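Local atomic coordinates of ribose-phosphate pyrophosphokinase (Thermus thermophilus, PDB entry 7PN0), a protein that probably catalyses the transfer of a diphosphate group from ATP to ribose 5-phosphate, giving phosphoribosyl pyrophosphate. Residues M67-L70 with M71-A75; S177-A180 with R181-L185; Y153-R157 with V158-N162. One frame throughout, in Å; residues are numbered along the deposited sequence.

How the contacts relate
From the N terminus, contact 1 comes first, within helix 62-78, which links the parallel strands 51-55 and 83-88. Contact 3 follows, where helix 147-157 ends and the chain turns toward strand 163-167. Contact 2 comes last, at the C-terminal end of helix 173-183 ahead of strand 187-194. All three are local and lie in series; none nests in or crosses another, and none closes a long loop. The centre of contact 1 is about 40 Å from that of contact 2, across the middle of the chain. Contacts 2 and 3 touch: Leu179 and Leu183 pack on Phe154, and Leu185 on Leu160, bringing two helix ends together over the mixed sheet.

Contact 1 (M67-L70 with M71-A75); sequences MELL and MMVDA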
loop_
_atom_site.group_PDB
_atom_site.type_symbol
_atom_site.label_atom_id
_atom_site.label_comp_id
_atom_site.label_asym_id
_atom_site.label_seq_id
_atom_site.Cartn_x
_atom_site.Cartn_y
_atom_site.Cartn_z
ATOM N N MET A 67 -18.764 -5.427 -11.646
ATOM C CA MET A 67 -18.321 -6.546 -10.773
ATOM C C MET A 67 -17.705 -7.652 -11.639
ATOM O O MET A 67 -16.671 -8.206 -11.261
ATOM C CB MET A 67 -19.500 -7.114 -9.969
ATOM C CG MET A 67 -19.091 -8.223 -9.043
ATOM S SD MET A 67 -17.801 -7.592 -7.930
ATOM C CE MET A 67 -17.763 -8.874 -6.698
ATOM N N GLU A 68 -18.339 -8.015 -12.765
ATOM C CA GLU A 68 -17.766 -9.032 -13.685
ATOM C C GLU A 68 -16.340 -8.623 -14.060
ATOM O O GLU A 68 -15.445 -9.505 -14.091
ATOM C CB GLU A 68 -18.663 -9.241 -14.911
ATOM C CG GLU A 68 -18.113 -10.305 -15.853
ATOM C CD GLU A 68 -18.846 -10.449 -17.170
ATOM O OE1 GLU A 68 -19.470 -9.470 -17.609
ATOM O OE2 GLU A 68 -18.793 -11.547 -17.739
ATOM N N LEU A 69 -16.115 -7.360 -14.436
ATOM C CA LEU A 69 -14.766 -6.869 -14.812
ATOM C C LEU A 69 -13.816 -7.029 -13.613
ATOM O O LEU A 69 -12.677 -7.563 -13.830
ATOM C CB LEU A 69 -14.836 -5.396 -15.259
ATOM C CG LEU A 69 -13.511 -4.720 -15.661
ATOM C CD1 LEU A 69 -12.760 -5.466 -16.752
ATOM C CD2 LEU A 69 -13.769 -3.286 -16.093
ATOM N N LEU A 70 -14.191 -6.530 -12.429
ATOM C CA LEU A 70 -13.341 -6.642 -11.205
ATOM C C LEU A 70 -12.979 -8.123 -10.976
ATOM O O LEU A 70 -11.782 -8.454 -10.747
ATOM C CB LEU A 70 -14.103 -6.048 -10.033
ATOM C CG LEU A 70 -14.324 -4.541 -10.089
ATOM C CD1 LEU A 70 -15.091 -4.069 -8.880
ATOM C CD2 LEU A 70 -12.990 -3.812 -10.185
ATOM N N MET A 71 -13.976 -9.017 -11.047
ATOM C CA MET A 71 -13.764 -10.472 -10.816
ATOM C C MET A 71 -12.892 -11.097 -11.934
ATOM O O MET A 71 -12.023 -11.905 -11.620
ATOM C CB MET A 71 -15.117 -11.174 -10.757
ATOM C CG MET A 71 -15.857 -10.865 -9.554
ATOM S SD MET A 71 -17.479 -11.640 -9.567
ATOM C CE MET A 71 -17.015 -13.352 -9.386
ATOM N N MET A 72 -13.042 -10.693 -13.202
ATOM C CA MET A 72 -12.191 -11.242 -14.302
ATOM C C MET A 72 -10.750 -10.751 -14.164
ATOM O O MET A 72 -9.832 -11.525 -14.387
ATOM C CB MET A 72 -12.772 -10.864 -15.660
ATOM C CG MET A 72 -14.020 -11.624 -15.963
ATOM S SD MET A 72 -14.640 -11.292 -17.622
ATOM C CE MET A 72 -13.409 -12.168 -18.559
ATOM N N VAL A 73 -10.548 -9.507 -13.727
ATOM C CA VAL A 73 -9.191 -8.961 -13.481
ATOM C C VAL A 73 -8.565 -9.717 -12.315
ATOM O O VAL A 73 -7.378 -10.237 -12.444
ATOM C CB VAL A 73 -9.288 -7.453 -13.205
ATOM C CG1 VAL A 73 -8.037 -6.969 -12.512
ATOM C CG2 VAL A 73 -9.565 -6.705 -14.486
ATOM N N ASP A 74 -9.322 -9.836 -11.232
ATOM C CA ASP A 74 -8.889 -10.600 -10.030
ATOM C C ASP A 74 -8.465 -12.045 -10.378
ATOM O O ASP A 74 -7.375 -12.515 -9.950
ATOM C CB ASP A 74 -9.961 -10.553 -8.961
ATOM C CG ASP A 74 -9.538 -11.309 -7.730
ATOM O OD1 ASP A 74 -8.507 -10.900 -7.083
ATOM O OD2 ASP A 74 -10.204 -12.302 -7.456
ATOM N N ALA A 75 -9.346 -12.751 -11.072
ATOM C CA ALA A 75 -9.190 -14.171 -11.438
ATOM C C ALA A 75 -7.987 -14.291 -12.377
ATOM O O ALA A 75 -7.209 -15.257 -12.222
ATOM C CB ALA A 75 -10.470 -14.660 -12.058
#
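Glu68, lying alongside Met72 one helical turn on, has its carboxylate held by three partners: OE1 accepts bonds from Gln9 N and Gln56 NE2, and OE2 is hydrogen-bonded to Thr31 OG1. With CG anti to the backbone N (chi1 -179°) and the chain extended beyond it, the group is carried away from the helix to these partners, while CG rests 4.0 Å from Met72 SD. The backbone here is regular alpha helix; Met71 N reaches Met67 O at 2.8 Å, and Asp74 N reaches Leu70 O at 2.9 Å. Met67 and Met71 meet at an angle, Met67 CG lying 3.8 Å from Met71 SD. Met67 then bends at chi2 (57°), which brings its CE to 4.0 Å from Met71 CG. Replacing Met67 with alanine would probably leave Met71 without its thioether neighbour and open a gap toward Leu39 of the same chain and Gln63 of the second subunit. Leu69 CD1 touches Val73 CG2 at 4.1 Å, on the flank that packs against Ile54 in the beta-alpha-beta unit of strand 51-55, helix 62-78 and strand 83-88. Asp74 instead bonds through OD2 to Ser105 of the second subunit. The helix thus combines an apolar surface with a buried carboxylate whose charge is likely to be stabilised by the donors converging on it.

Contact 2 (S177-A180 with R181-L185); sequences SALA and RRLGL
Four backbone hydrogen bonds join the two segments, three of them the helical links that Arg181 N, Arg182 N and Leu183 N make to Ser177 O, Ala178 O and Leu179 O. The fourth runs from Leu185 N to Ala180 O, 2.9 Å long and almost straight at 175°. Together with a weak bond from Gly184 N to Arg181 O and the positive phi of Gly184, it forms a Schellman motif, which ends helix 173-183 and turns the chain toward strand 187-194. Among apolar side chains, Leu179 CD1 meets Leu183 CD1 at 3.7 Å, branch against branch, on the side facing Phe154 of helix 147-157. The polar contacts centre on Arg181. Its chain bends at chi3 (-40°) and folds back along the helix, laying one face of the guanidinium over Ser177 O and Ala178 CA and bringing NH2 to 2.7 Å from Ser177 OG. Arg182 sends its guanidinium elsewhere, in a salt bridge from NE to Glu147 OE1. Arg203 of the fourth subunit brings a second positive charge close; the carbonyl oxygen of Ser177 over one face of the Arg181 guanidinium would probably offset part of it.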
loop_
_atom_site.group_PDB
_atom_site.type_symbol
_atom_site.label_atom_id
_atom_site.label_comp_id
_atom_site.label_asym_id
_atom_site.label_seq_id
_atom_site.Cartn_x
_atom_site.Cartn_y
_atom_site.Cartn_z
ATOM N N SER A 177 -14.595 22.349 -31.997
ATOM C CA SER A 177 -13.493 23.073 -32.667
ATOM C C SER A 177 -12.511 22.111 -33.352
ATOM O O SER A 177 -11.996 22.433 -34.447
ATOM C CB SER A 177 -12.773 23.926 -31.676
ATOM O OG SER A 177 -11.798 24.663 -32.366
ATOM N N ALA A 178 -12.182 21.005 -32.691
ATOM C CA ALA A 178 -11.283 19.952 -33.218
ATOM C C ALA A 178 -11.889 19.387 -34.497
ATOM O O ALA A 178 -11.142 19.214 -35.452
ATOM C CB ALA A 178 -11.075 18.842 -32.205
ATOM N N LEU A 179 -13.183 19.059 -34.474
ATOM C CA LEU A 179 -13.922 18.522 -35.645
ATOM C C LEU A 179 -13.899 19.563 -36.771
ATOM O O LEU A 179 -13.605 19.210 -37.926
ATOM C CB LEU A 179 -15.366 18.211 -35.250
ATOM C CG LEU A 179 -16.232 17.763 -36.420
ATOM C CD1 LEU A 179 -15.723 16.451 -37.003
ATOM C CD2 LEU A 179 -17.668 17.620 -35.997
ATOM N N ALA A 180 -14.179 20.815 -36.436
ATOM C CA ALA A 180 -14.213 21.921 -37.419
ATOM C C ALA A 180 -12.856 22.013 -38.109
ATOM O O ALA A 180 -12.819 22.197 -39.355
ATOM C CB ALA A 180 -14.593 23.219 -36.744
ATOM N N ARG A 181 -11.771 21.977 -37.347
ATOM C CA ARG A 181 -10.413 22.135 -37.916
ATOM C C ARG A 181 -10.128 20.934 -38.833
ATOM O O ARG A 181 -9.529 21.157 -39.893
ATOM C CB ARG A 181 -9.366 22.356 -36.816
ATOM C CG ARG A 181 -9.454 23.736 -36.156
ATOM C CD ARG A 181 -8.353 24.078 -35.142
ATOM N NE ARG A 181 -8.006 22.932 -34.301
ATOM C CZ ARG A 181 -8.523 22.644 -33.099
ATOM N NH1 ARG A 181 -8.142 21.537 -32.490
ATOM N NH2 ARG A 181 -9.412 23.434 -32.510
ATOM N N ARG A 182 -10.554 19.727 -38.448
ATOM C CA ARG A 182 -10.311 18.480 -39.222
ATOM C C ARG A 182 -11.056 18.504 -40.562
ATOM O O ARG A 182 -10.484 17.989 -41.554
ATOM C CB ARG A 182 -10.725 17.244 -38.424
ATOM C CG ARG A 182 -9.682 16.792 -37.421
ATOM C CD ARG A 182 -10.211 15.652 -36.564
ATOM N NE ARG A 182 -9.226 15.298 -35.569
ATOM C CZ ARG A 182 -8.135 14.560 -35.778
ATOM N NH1 ARG A 182 -7.824 14.064 -36.970
ATOM N NH2 ARG A 182 -7.317 14.366 -34.769
ATOM N N LEU A 183 -12.271 19.053 -40.592
ATOM C CA LEU A 183 -13.128 19.125 -41.812
ATOM C C LEU A 183 -12.993 20.454 -42.573
ATOM O O LEU A 183 -13.676 20.579 -43.595
ATOM C CB LEU A 183 -14.578 18.936 -41.386
ATOM C CG LEU A 183 -14.875 17.602 -40.724
ATOM C CD1 LEU A 183 -16.364 17.431 -40.519
ATOM C CD2 LEU A 183 -14.326 16.459 -41.573
ATOM N N GLY A 184 -12.214 21.423 -42.068
ATOM C CA GLY A 184 -12.003 22.738 -42.706
ATOM C C GLY A 184 -13.286 23.525 -42.740
ATOM O O GLY A 184 -13.568 24.140 -43.748
ATOM N N LEU A 185 -14.037 23.508 -41.656
ATOM C CA LEU A 185 -15.389 24.090 -41.570
ATOM C C LEU A 185 -15.344 25.243 -40.579
ATOM O O LEU A 185 -14.526 25.255 -39.644
ATOM C CB LEU A 185 -16.361 23.020 -41.073
ATOM C CG LEU A 185 -17.234 22.262 -42.078
ATOM C CD1 LEU A 185 -16.690 22.250 -43.492
ATOM C CD2 LEU A 185 -17.503 20.854 -41.584
#

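Contact 3 (Y153-R157 with V158-N162); sequences YFATR and VDLEN
Phe154 O and Val158 N make the one hydrogen bond between the segments, 3.1 Å long, with the donor nearly in line with the carbonyl. The same oxygen also accepts from Arg157 N at 3.0 Å, so two successive amides share it near the C-terminal end of helix 147-157. One residue earlier, Tyr153 O accepts from Thr156 OG1 at 2.8 Å. Among the apolar groups, Val158 CG1 comes to the edge of the Phe154 ring, near its plane, 4.3 Å from CD1. The chi1 of Val158 (-55°) sets CG1 beside the backbone N and leaves CG2 between that N and the carbonyl carbon, 3.3 Å from Phe154 O. Farther along, Leu160 turns back toward the helix and lays CD1 4.1 Å from Ala155 CA. This is the connection from helix 147-157 to strand 163-167, an interior strand of the mixed sheet in the second PRTase-like half of the chain; Phe154 and Val158 both pack on Leu215 and Tyr243 of that sheet. The rings form a further group: Tyr153 places CD2 over the centre of the Phe154 ring, and Arg157 CB lies above one face of the Tyr153 ring, toward its rim. Glu266 receives both polar ends here, in a salt bridge with Arg157 NH1 and a hydrogen bond with Tyr153 OH. Within the loop, Asn162 N bonds to Asp159 O at 3.2 Å, spanning the short 3-10 turn at Leu160 and Glu161.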
loop_
_atom_site.group_PDB
_atom_site.type_symbol
_atom_site.label_atom_id
_atom_site.label_comp_id
_atom_site.label_asym_id
_atom_site.label_seq_id
_atom_site.Cartn_x
_atom_site.Cartn_y
_atom_site.Cartn_z
ATOM N N TYR A 153 -16.396 9.971 -40.800
ATOM C CA TYR A 153 -17.840 9.732 -40.978
ATOM C C TYR A 153 -18.437 10.952 -41.680
ATOM O O TYR A 153 -19.060 10.816 -42.756
ATOM C CB TYR A 153 -18.560 9.515 -39.648
ATOM C CG TYR A 153 -20.043 9.767 -39.736
ATOM C CD1 TYR A 153 -20.870 8.899 -40.436
ATOM C CD2 TYR A 153 -20.619 10.879 -39.156
ATOM C CE1 TYR A 153 -22.232 9.120 -40.518
ATOM C CE2 TYR A 153 -21.974 11.136 -39.266
ATOM C CZ TYR A 153 -22.791 10.256 -39.960
ATOM O OH TYR A 153 -24.144 10.502 -40.016
ATOM N N PHE A 154 -18.270 12.134 -41.089
ATOM C CA PHE A 154 -18.896 13.356 -41.646
ATOM C C PHE A 154 -18.338 13.601 -43.060
ATOM O O PHE A 154 -19.131 13.960 -43.952
ATOM C CB PHE A 154 -18.665 14.579 -40.753
ATOM C CG PHE A 154 -19.520 14.665 -39.521
ATOM C CD1 PHE A 154 -20.900 14.804 -39.593
ATOM C CD2 PHE A 154 -18.932 14.613 -38.259
ATOM C CE1 PHE A 154 -21.668 14.911 -38.443
ATOM C CE2 PHE A 154 -19.708 14.709 -37.114
ATOM C CZ PHE A 154 -21.067 14.872 -37.206
ATOM N N ALA A 155 -17.031 13.515 -43.263
ATOM C CA ALA A 155 -16.388 13.733 -44.579
ATOM C C ALA A 155 -17.035 12.793 -45.615
ATOM O O ALA A 155 -17.117 13.212 -46.776
ATOM C CB ALA A 155 -14.895 13.521 -44.553
ATOM N N THR A 156 -17.504 11.595 -45.224
ATOM C CA THR A 156 -18.103 10.648 -46.200
ATOM C C THR A 156 -19.613 10.816 -46.336
ATOM O O THR A 156 -20.168 10.120 -47.204
ATOM C CB THR A 156 -17.776 9.195 -45.883
ATOM O OG1 THR A 156 -18.460 8.824 -44.700
ATOM C CG2 THR A 156 -16.292 8.977 -45.785
ATOM N N ARG A 157 -20.266 11.662 -45.544
ATOM C CA ARG A 157 -21.746 11.673 -45.438
ATOM C C ARG A 157 -22.362 13.006 -45.842
ATOM O O ARG A 157 -23.567 12.992 -46.191
ATOM C CB ARG A 157 -22.229 11.372 -44.014
ATOM C CG ARG A 157 -22.498 9.892 -43.783
ATOM C CD ARG A 157 -23.894 9.346 -44.113
ATOM N NE ARG A 157 -24.725 10.217 -44.910
ATOM C CZ ARG A 157 -26.029 10.078 -45.090
ATOM N NH1 ARG A 157 -26.694 9.091 -44.520
ATOM N NH2 ARG A 157 -26.665 10.949 -45.846
ATOM N N VAL A 158 -21.660 14.120 -45.663
ATOM C CA VAL A 158 -22.303 15.455 -45.723
ATOM C C VAL A 158 -21.597 16.296 -46.781
ATOM O O VAL A 158 -20.434 16.043 -47.125
ATOM C CB VAL A 158 -22.357 16.181 -44.358
ATOM C CG1 VAL A 158 -23.037 15.357 -43.268
ATOM C CG2 VAL A 158 -20.984 16.647 -43.916
ATOM N N ASP A 159 -22.341 17.291 -47.235
ATOM C CA ASP A 159 -21.910 18.345 -48.169
ATOM C C ASP A 159 -20.978 19.310 -47.433
ATOM O O ASP A 159 -21.467 20.308 -46.829
ATOM C CB ASP A 159 -23.161 19.033 -48.701
ATOM C CG ASP A 159 -22.847 20.079 -49.736
ATOM O OD1 ASP A 159 -21.673 20.048 -50.277
ATOM O OD2 ASP A 159 -23.782 20.911 -49.980
ATOM N N LEU A 160 -19.678 19.072 -47.513
ATOM C CA LEU A 160 -18.704 19.899 -46.778
ATOM C C LEU A 160 -18.717 21.345 -47.307
ATOM O O LEU A 160 -18.384 22.243 -46.499
ATOM C CB LEU A 160 -17.320 19.260 -46.882
ATOM C CG LEU A 160 -17.157 17.957 -46.096
ATOM C CD1 LEU A 160 -15.739 17.436 -46.244
ATOM C CD2 LEU A 160 -17.508 18.134 -44.616
ATOM N N GLU A 161 -19.103 21.572 -48.577
ATOM C CA GLU A 161 -19.097 22.930 -49.205
ATOM C C GLU A 161 -20.057 23.855 -48.455
ATOM O O GLU A 161 -19.895 25.069 -48.573
ATOM C CB GLU A 161 -19.546 22.961 -50.678
ATOM C CG GLU A 161 -19.190 21.742 -51.526
ATOM C CD GLU A 161 -17.758 21.238 -51.418
ATOM O OE1 GLU A 161 -17.541 20.014 -51.642
ATOM O OE2 GLU A 161 -16.862 22.064 -51.108
ATOM N N ASN A 162 -21.040 23.301 -47.744
ATOM C CA ASN A 162 -22.171 24.062 -47.150
ATOM C C ASN A 162 -22.410 23.630 -45.697
ATOM O O ASN A 162 -23.573 23.743 -45.217
ATOM C CB ASN A 162 -23.422 23.876 -48.019
ATOM C CG ASN A 162 -24.614 24.689 -47.562
ATOM O OD1 ASN A 162 -25.753 24.222 -47.649
ATOM N ND2 ASN A 162 -24.366 25.889 -47.060
#